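Local coordinates for protein putative peptidase (Parabacteroides merdae, PDB 4L8K) that is a putative peptidase of family S41 and probably cleaves peptide bonds by serine-type hydrolysis, as other members of that family do, at residues K113-A116 and G121-Y124; Q237-G242 and I307-A312; R211-L216 and N230-L235. All blocks are in the same frame, centred on the assembly; numbering follows the deposited sequence.

In the fold
All three contacts belong to one mixed, largely parallel sheet of the S41 peptidase domain. Contact 1 is the antiparallel hairpin of strands 110-115 and 120-125 near one side of this sheet. Contact 2 sets helix 301-311 against strand 238-242, and contact 3 sets helix 224-232 against strand 213-217. The two helices cover opposite faces. Contacts 2 and 3 are closest, with centres about 9 Å apart, because their strands are neighbours: Met-241 N lies 2.8 Å from Val-215 O. Contacts 1 and 2 have centres about 13 Å apart and meet where Ile-307 touches Leu-115 and Ala-116. Contacts 1 and 3 lie about 16 Å apart, between centres, and do not touch.

Contact 1 (K113-A116 and G121-Y124); sequences KRLA and GYVY
Gly-121 C lies 3.9 Å from Lys-113 O. Gly-121 pairs with Arg-114 as a non-hydrogen-bonded antiparallel pair, with their CA atoms 4.6 Å apart. The other edge of Gly-121 bonds through its backbone to strand 149-153. Tyr-122 comes next and has the largest share of the buried surface. It forms a hydrogen-bonded pair with Lys-113. Lys-113 N reaches Tyr-122 O at 3.0 Å. Tyr-122 N returns a bond to Lys-113 O at 2.8 Å. The two strands make a beta hairpin at one side of the mixed sheet, and their short segments run at 134°, well short of strictly antiparallel.

Tyr-122 and Leu-115 lie side by side and point the same way. Leu-115 CD1 touches Tyr-122 CB at 3.6 Å and approaches the ring obliquely. With Tyr-122 CG anti to the backbone N (chi1 172°), the ring leads away from the hairpin partner while CB and CG stay beside Leu-115 CD1. Its OH is hydrogen-bonded to Asp-153 and Gln-96, so the buried ring ends on polar partners. Lys-113 extends away to a salt bridge with Asp-103. Val-123 turns from the hairpin partner toward Leu-150 and Phe-152. Tyr-124 continues the strand, its backbone bonded to Lys-111 and its OH to Arg-155 O.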
# COMPACT_ATOMS: atom_id res chain seq x y z
N LYS A 113 -15.84 -12.76 -9.74
CA LYS A 113 -16.64 -13.09 -10.91
C LYS A 113 -15.76 -13.48 -12.10
O LYS A 113 -14.69 -12.91 -12.29
CB LYS A 113 -17.49 -11.85 -11.29
CG LYS A 113 -18.60 -12.14 -12.29
CD LYS A 113 -19.34 -10.90 -12.65
CE LYS A 113 -20.43 -11.16 -13.63
NZ LYS A 113 -21.31 -9.97 -13.77
N ARG A 114 -16.27 -14.40 -12.93
CA ARG A 114 -15.59 -14.79 -14.17
C ARG A 114 -15.91 -13.78 -15.27
O ARG A 114 -17.07 -13.38 -15.45
CB ARG A 114 -15.96 -16.22 -14.62
CG ARG A 114 -15.42 -17.27 -13.69
CD ARG A 114 -15.59 -18.68 -14.23
NE ARG A 114 -16.97 -18.99 -14.63
CZ ARG A 114 -17.65 -20.05 -14.21
NH1 ARG A 114 -17.12 -20.89 -13.33
NH2 ARG A 114 -18.87 -20.28 -14.67
N LEU A 115 -14.88 -13.36 -16.01
CA LEU A 115 -15.01 -12.45 -17.13
C LEU A 115 -14.52 -13.12 -18.44
O LEU A 115 -13.92 -14.20 -18.39
CB LEU A 115 -14.19 -11.15 -16.86
CG LEU A 115 -14.46 -10.36 -15.55
CD1 LEU A 115 -13.49 -9.18 -15.45
CD2 LEU A 115 -15.91 -9.88 -15.49
N ALA A 116 -14.77 -12.46 -19.59
CA ALA A 116 -14.33 -12.84 -20.93
C ALA A 116 -14.66 -14.32 -21.28
O ALA A 116 -13.76 -15.17 -21.45
CB ALA A 116 -12.83 -12.58 -21.06
N GLY A 121 -10.69 -15.19 -14.32
CA GLY A 121 -11.19 -15.00 -12.96
C GLY A 121 -10.86 -13.60 -12.48
O GLY A 121 -9.72 -13.15 -12.58
N TYR A 122 -11.86 -12.85 -12.01
CA TYR A 122 -11.61 -11.49 -11.50
C TYR A 122 -11.95 -11.44 -10.00
O TYR A 122 -13.02 -11.88 -9.59
CB TYR A 122 -12.38 -10.42 -12.31
CG TYR A 122 -12.32 -9.02 -11.70
CD1 TYR A 122 -11.23 -8.19 -11.91
CD2 TYR A 122 -13.34 -8.57 -10.86
CE1 TYR A 122 -11.15 -6.92 -11.32
CE2 TYR A 122 -13.25 -7.32 -10.24
CZ TYR A 122 -12.17 -6.50 -10.48
OH TYR A 122 -12.12 -5.26 -9.88
N VAL A 123 -11.01 -10.95 -9.20
CA VAL A 123 -11.21 -10.76 -7.76
C VAL A 123 -10.98 -9.28 -7.41
O VAL A 123 -9.98 -8.70 -7.81
CB VAL A 123 -10.31 -11.68 -6.85
CG1 VAL A 123 -10.63 -11.50 -5.36
CG2 VAL A 123 -10.41 -13.16 -7.24
N TYR A 124 -11.91 -8.69 -6.67
CA TYR A 124 -11.69 -7.38 -6.08
C TYR A 124 -11.57 -7.57 -4.56
O TYR A 124 -12.46 -8.14 -3.91
CB TYR A 124 -12.75 -6.32 -6.42
CG TYR A 124 -12.38 -4.99 -5.81
CD1 TYR A 124 -11.22 -4.32 -6.19
CD2 TYR A 124 -13.15 -4.42 -4.79
CE1 TYR A 124 -10.84 -3.12 -5.60
CE2 TYR A 124 -12.80 -3.20 -4.22
CZ TYR A 124 -11.62 -2.57 -4.60
OH TYR A 124 -11.21 -1.40 -4.01

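Contact 2 (Q237-G242 and I307-A312); sequences QVTVMG and IGLLLA
Met-241, a selenomethionine, meets Leu-309 through methyl groups. Its CE lies 3.7 Å from Leu-309 CD2. The two side chains run antiparallel past one another, one coming from the strand and the other from the helix. Met-241 CG is anti to the backbone N and the chain stays extended as far as SE. It then bends at the last torsion (chi3 -60°), and this bend places CE beside the leucine branch. This is the tight part of the contact. Met-241 is buried, and it also packs on Ile-302, Ala-305 and Ala-306 of the same helix. Ile-214 of the neighbouring strand lies against it too.

Strand 238-242 belongs to the parallel part of the mixed sheet, next to strand 213-217. Helix 301-311 packs across one face of that sheet. The alternation of the strand decides which residues take part: Thr-239 and Met-241 point toward the helix, while Val-238 and Val-240 do not reach it. Contact between the segments is made by side chains alone.

The side at Thr-239 is looser. Thr-239 CG2 reaches the same Leu-309 CD2, but at 4.2 Å. One leucine methyl therefore serves both strand residues. Leu-309 itself is exposed, although its side chain leans onto the sheet, and Thr-239 is partly exposed. The backbones are well separated here, with the CA atoms of Thr-239 and Leu-309 9.6 Å apart. Leu-310 packs on Ile-214, Pro-212 and Ile-120 of the same sheet region, without touching 237-242. The helix is close to its end: Ala-312 is exposed and is the first residue to leave helical backbone angles. Its N bonds weakly to Gly-308 O at 3.0 Å.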
# COMPACT_ATOMS: atom_id res chain seq x y z
N GLN A 237 4.63 -16.11 -12.10
CA GLN A 237 3.36 -16.05 -12.82
C GLN A 237 2.66 -14.70 -12.64
O GLN A 237 1.62 -14.48 -13.28
CB GLN A 237 2.41 -17.20 -12.40
CG GLN A 237 1.71 -17.00 -11.04
CD GLN A 237 2.49 -17.46 -9.84
OE1 GLN A 237 3.73 -17.36 -9.77
NE2 GLN A 237 1.76 -17.96 -8.86
N VAL A 238 3.23 -13.80 -11.84
CA VAL A 238 2.56 -12.53 -11.52
C VAL A 238 3.09 -11.34 -12.34
O VAL A 238 4.30 -11.12 -12.42
CB VAL A 238 2.63 -12.21 -9.99
CG1 VAL A 238 2.04 -10.83 -9.67
CG2 VAL A 238 1.95 -13.29 -9.14
N THR A 239 2.15 -10.54 -12.87
CA THR A 239 2.40 -9.24 -13.49
C THR A 239 1.61 -8.22 -12.66
O THR A 239 0.44 -8.45 -12.37
CB THR A 239 2.02 -9.20 -14.97
OG1 THR A 239 2.68 -10.26 -15.65
CG2 THR A 239 2.38 -7.86 -15.62
N VAL A 240 2.26 -7.13 -12.26
CA VAL A 240 1.62 -6.03 -11.55
C VAL A 240 1.31 -4.96 -12.59
O VAL A 240 2.17 -4.57 -13.38
CB VAL A 240 2.44 -5.49 -10.34
CG1 VAL A 240 1.70 -4.33 -9.65
CG2 VAL A 240 2.75 -6.60 -9.34
N MSE A 241 0.06 -4.48 -12.60
CA MSE A 241 -0.37 -3.50 -13.58
C MSE A 241 -1.17 -2.36 -12.93
O MSE A 241 -1.89 -2.59 -11.97
CB MSE A 241 -1.21 -4.25 -14.63
CG MSE A 241 -1.86 -3.37 -15.68
SE MSE A 241 -2.83 -4.45 -16.96
CE MSE A 241 -1.49 -5.54 -17.67
N GLY A 242 -1.07 -1.17 -13.50
CA GLY A 242 -1.80 -0.00 -13.05
C GLY A 242 -0.87 1.15 -12.75
O GLY A 242 -0.11 1.59 -13.62
N ILE A 307 -7.14 -8.10 -19.07
CA ILE A 307 -7.90 -9.13 -19.81
C ILE A 307 -7.14 -9.43 -21.12
O ILE A 307 -6.91 -10.60 -21.40
CB ILE A 307 -9.39 -8.73 -20.07
CG1 ILE A 307 -10.23 -8.77 -18.77
CG2 ILE A 307 -10.05 -9.61 -21.17
CD1 ILE A 307 -11.65 -8.06 -18.91
N GLY A 308 -6.73 -8.38 -21.84
CA GLY A 308 -5.98 -8.51 -23.09
C GLY A 308 -4.69 -9.32 -22.94
O GLY A 308 -4.42 -10.26 -23.69
N LEU A 309 -3.92 -8.98 -21.92
CA LEU A 309 -2.66 -9.65 -21.61
C LEU A 309 -2.85 -11.14 -21.28
O LEU A 309 -2.13 -11.96 -21.83
CB LEU A 309 -1.93 -8.94 -20.47
CG LEU A 309 -0.51 -9.39 -20.19
CD1 LEU A 309 0.38 -9.33 -21.47
CD2 LEU A 309 0.08 -8.52 -19.10
N LEU A 310 -3.81 -11.48 -20.42
CA LEU A 310 -4.11 -12.86 -20.03
C LEU A 310 -4.66 -13.71 -21.19
O LEU A 310 -4.46 -14.92 -21.19
CB LEU A 310 -5.10 -12.90 -18.87
CG LEU A 310 -4.60 -12.43 -17.49
CD1 LEU A 310 -5.75 -12.36 -16.51
CD2 LEU A 310 -3.51 -13.35 -16.95
N LEU A 311 -5.38 -13.08 -22.14
CA LEU A 311 -5.95 -13.76 -23.30
C LEU A 311 -4.94 -13.89 -24.43
O LEU A 311 -5.17 -14.68 -25.36
CB LEU A 311 -7.22 -13.06 -23.81
CG LEU A 311 -8.46 -13.16 -22.92
CD1 LEU A 311 -9.63 -12.45 -23.57
CD2 LEU A 311 -8.81 -14.63 -22.55
N ALA A 312 -3.84 -13.11 -24.39
CA ALA A 312 -2.80 -13.14 -25.41
C ALA A 312 -2.23 -14.55 -25.46
O ALA A 312 -1.71 -15.06 -24.47
CB ALA A 312 -1.74 -12.09 -25.13

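Contact 3 (R211-L216 and N230-L235); sequences RPVIVL and NVMRLL
Met-232, a selenomethionine, packs its terminal methyl against two valines of strand 213-217. It has the largest buried surface of the contact, followed by Val-215 and then Val-213. All three are buried residues. Met-232 CE lies 3.7 Å from Val-215 CG2. The same valine methyl also approaches Met-232 CB, at 4.1 Å, so it touches both the root and the end of the folded side chain. The two side chains run roughly perpendicular.

The shape of Met-232 explains this double approach. CG sits beside the backbone N, and the chain then bends at both chi2 (-69°) and chi3 (-72°). The curled chain brings CE against the valine methyls. With Val-215 CG1 anti to the backbone N (chi1 173°), CG2 lies beside N and is the branch that meets Met-232.

Val-213 makes the lighter touch. Its CG1 is 4.2 Å from Met-232 CE. Val-213 and Val-215 both point toward the helix. Ile-214, between them, packs on helix 301-311 across the sheet.

A polar link lies within 230-235. Arg-233 binds Asn-230 OD1 with two nitrogens, NE at 3.1 Å and NH2 at 2.9 Å. The oxygen lies in the guanidinium plane. A type I turn spans Met-232 to Leu-235. The chain goes on into strand 238-242, which pairs in parallel beside strand 213-217. Together the two strands and helix 224-232 form a beta-alpha-beta unit, consistent with the ClpP/crotonase clan to which the S41 family belongs.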
# COMPACT_ATOMS: atom_id res chain seq x y z
N ARG A 211 -1.08 -20.45 -12.26
CA ARG A 211 -1.39 -19.93 -13.57
C ARG A 211 -1.14 -18.41 -13.60
O ARG A 211 -0.99 -17.80 -12.52
CB ARG A 211 -2.85 -20.23 -13.92
CG ARG A 211 -3.05 -21.65 -14.49
CD ARG A 211 -4.53 -21.98 -14.44
NE ARG A 211 -4.86 -22.43 -13.08
CZ ARG A 211 -6.08 -22.69 -12.64
NH1 ARG A 211 -7.14 -22.48 -13.43
NH2 ARG A 211 -6.27 -23.16 -11.42
N PRO A 212 -1.08 -17.75 -14.79
CA PRO A 212 -0.83 -16.30 -14.80
C PRO A 212 -1.79 -15.48 -13.91
O PRO A 212 -2.97 -15.83 -13.74
CB PRO A 212 -1.00 -15.93 -16.27
CG PRO A 212 -0.64 -17.19 -17.01
CD PRO A 212 -1.21 -18.29 -16.16
N VAL A 213 -1.24 -14.43 -13.27
CA VAL A 213 -1.97 -13.51 -12.38
C VAL A 213 -1.62 -12.09 -12.74
O VAL A 213 -0.43 -11.75 -12.84
CB VAL A 213 -1.66 -13.76 -10.85
CG1 VAL A 213 -2.39 -12.77 -9.94
CG2 VAL A 213 -1.97 -15.17 -10.43
N ILE A 214 -2.65 -11.23 -12.83
CA ILE A 214 -2.43 -9.79 -12.97
C ILE A 214 -2.89 -9.14 -11.67
O ILE A 214 -4.05 -9.26 -11.32
CB ILE A 214 -3.05 -9.09 -14.22
CG1 ILE A 214 -2.86 -9.90 -15.55
CG2 ILE A 214 -2.55 -7.65 -14.32
CD1 ILE A 214 -1.44 -10.13 -16.03
N VAL A 215 -1.97 -8.49 -10.94
CA VAL A 215 -2.29 -7.75 -9.71
C VAL A 215 -2.50 -6.29 -10.12
O VAL A 215 -1.65 -5.71 -10.79
CB VAL A 215 -1.23 -7.93 -8.57
CG1 VAL A 215 -1.52 -7.00 -7.37
CG2 VAL A 215 -1.15 -9.39 -8.10
N LEU A 216 -3.67 -5.72 -9.80
CA LEU A 216 -3.99 -4.34 -10.16
C LEU A 216 -3.73 -3.42 -8.99
O LEU A 216 -4.19 -3.68 -7.89
CB LEU A 216 -5.44 -4.18 -10.66
CG LEU A 216 -5.96 -5.10 -11.79
CD1 LEU A 216 -7.28 -4.57 -12.33
CD2 LEU A 216 -4.96 -5.20 -12.97
N ASN A 230 4.53 -6.18 -2.88
CA ASN A 230 5.95 -6.47 -2.82
C ASN A 230 6.24 -7.98 -2.94
O ASN A 230 7.18 -8.36 -3.63
CB ASN A 230 6.55 -5.93 -1.54
CG ASN A 230 8.04 -6.15 -1.40
OD1 ASN A 230 8.83 -5.97 -2.33
ND2 ASN A 230 8.47 -6.56 -0.24
N VAL A 231 5.44 -8.82 -2.26
CA VAL A 231 5.64 -10.27 -2.29
C VAL A 231 5.17 -10.82 -3.65
O VAL A 231 5.87 -11.63 -4.25
CB VAL A 231 4.92 -10.97 -1.10
CG1 VAL A 231 5.09 -12.50 -1.16
CG2 VAL A 231 5.42 -10.43 0.24
N MSE A 232 4.00 -10.36 -4.13
CA MSE A 232 3.39 -10.86 -5.35
C MSE A 232 4.28 -10.62 -6.58
O MSE A 232 4.41 -11.55 -7.38
CB MSE A 232 1.99 -10.26 -5.56
CG MSE A 232 0.99 -10.73 -4.49
SE MSE A 232 0.51 -12.62 -4.59
CE MSE A 232 -0.56 -12.53 -6.14
N ARG A 233 4.95 -9.45 -6.68
CA ARG A 233 5.81 -9.14 -7.83
C ARG A 233 7.09 -9.98 -7.87
O ARG A 233 7.83 -9.89 -8.86
CB ARG A 233 6.15 -7.64 -7.94
CG ARG A 233 6.69 -6.97 -6.68
CD ARG A 233 8.15 -7.22 -6.44
NE ARG A 233 8.66 -6.33 -5.40
CZ ARG A 233 9.22 -5.16 -5.66
NH1 ARG A 233 9.38 -4.75 -6.91
NH2 ARG A 233 9.65 -4.39 -4.66
N LEU A 234 7.37 -10.79 -6.82
CA LEU A 234 8.54 -11.69 -6.82
C LEU A 234 8.22 -13.00 -7.51
O LEU A 234 9.13 -13.78 -7.76
CB LEU A 234 8.99 -12.01 -5.36
CG LEU A 234 9.33 -10.85 -4.41
CD1 LEU A 234 9.57 -11.38 -3.02
CD2 LEU A 234 10.54 -10.08 -4.90
N LEU A 235 6.94 -13.26 -7.78
CA LEU A 235 6.48 -14.53 -8.30
C LEU A 235 6.45 -14.57 -9.83
O LEU A 235 6.05 -13.59 -10.48
CB LEU A 235 5.12 -14.87 -7.68
CG LEU A 235 5.10 -14.80 -6.12
CD1 LEU A 235 3.70 -15.06 -5.57
CD2 LEU A 235 6.12 -15.78 -5.49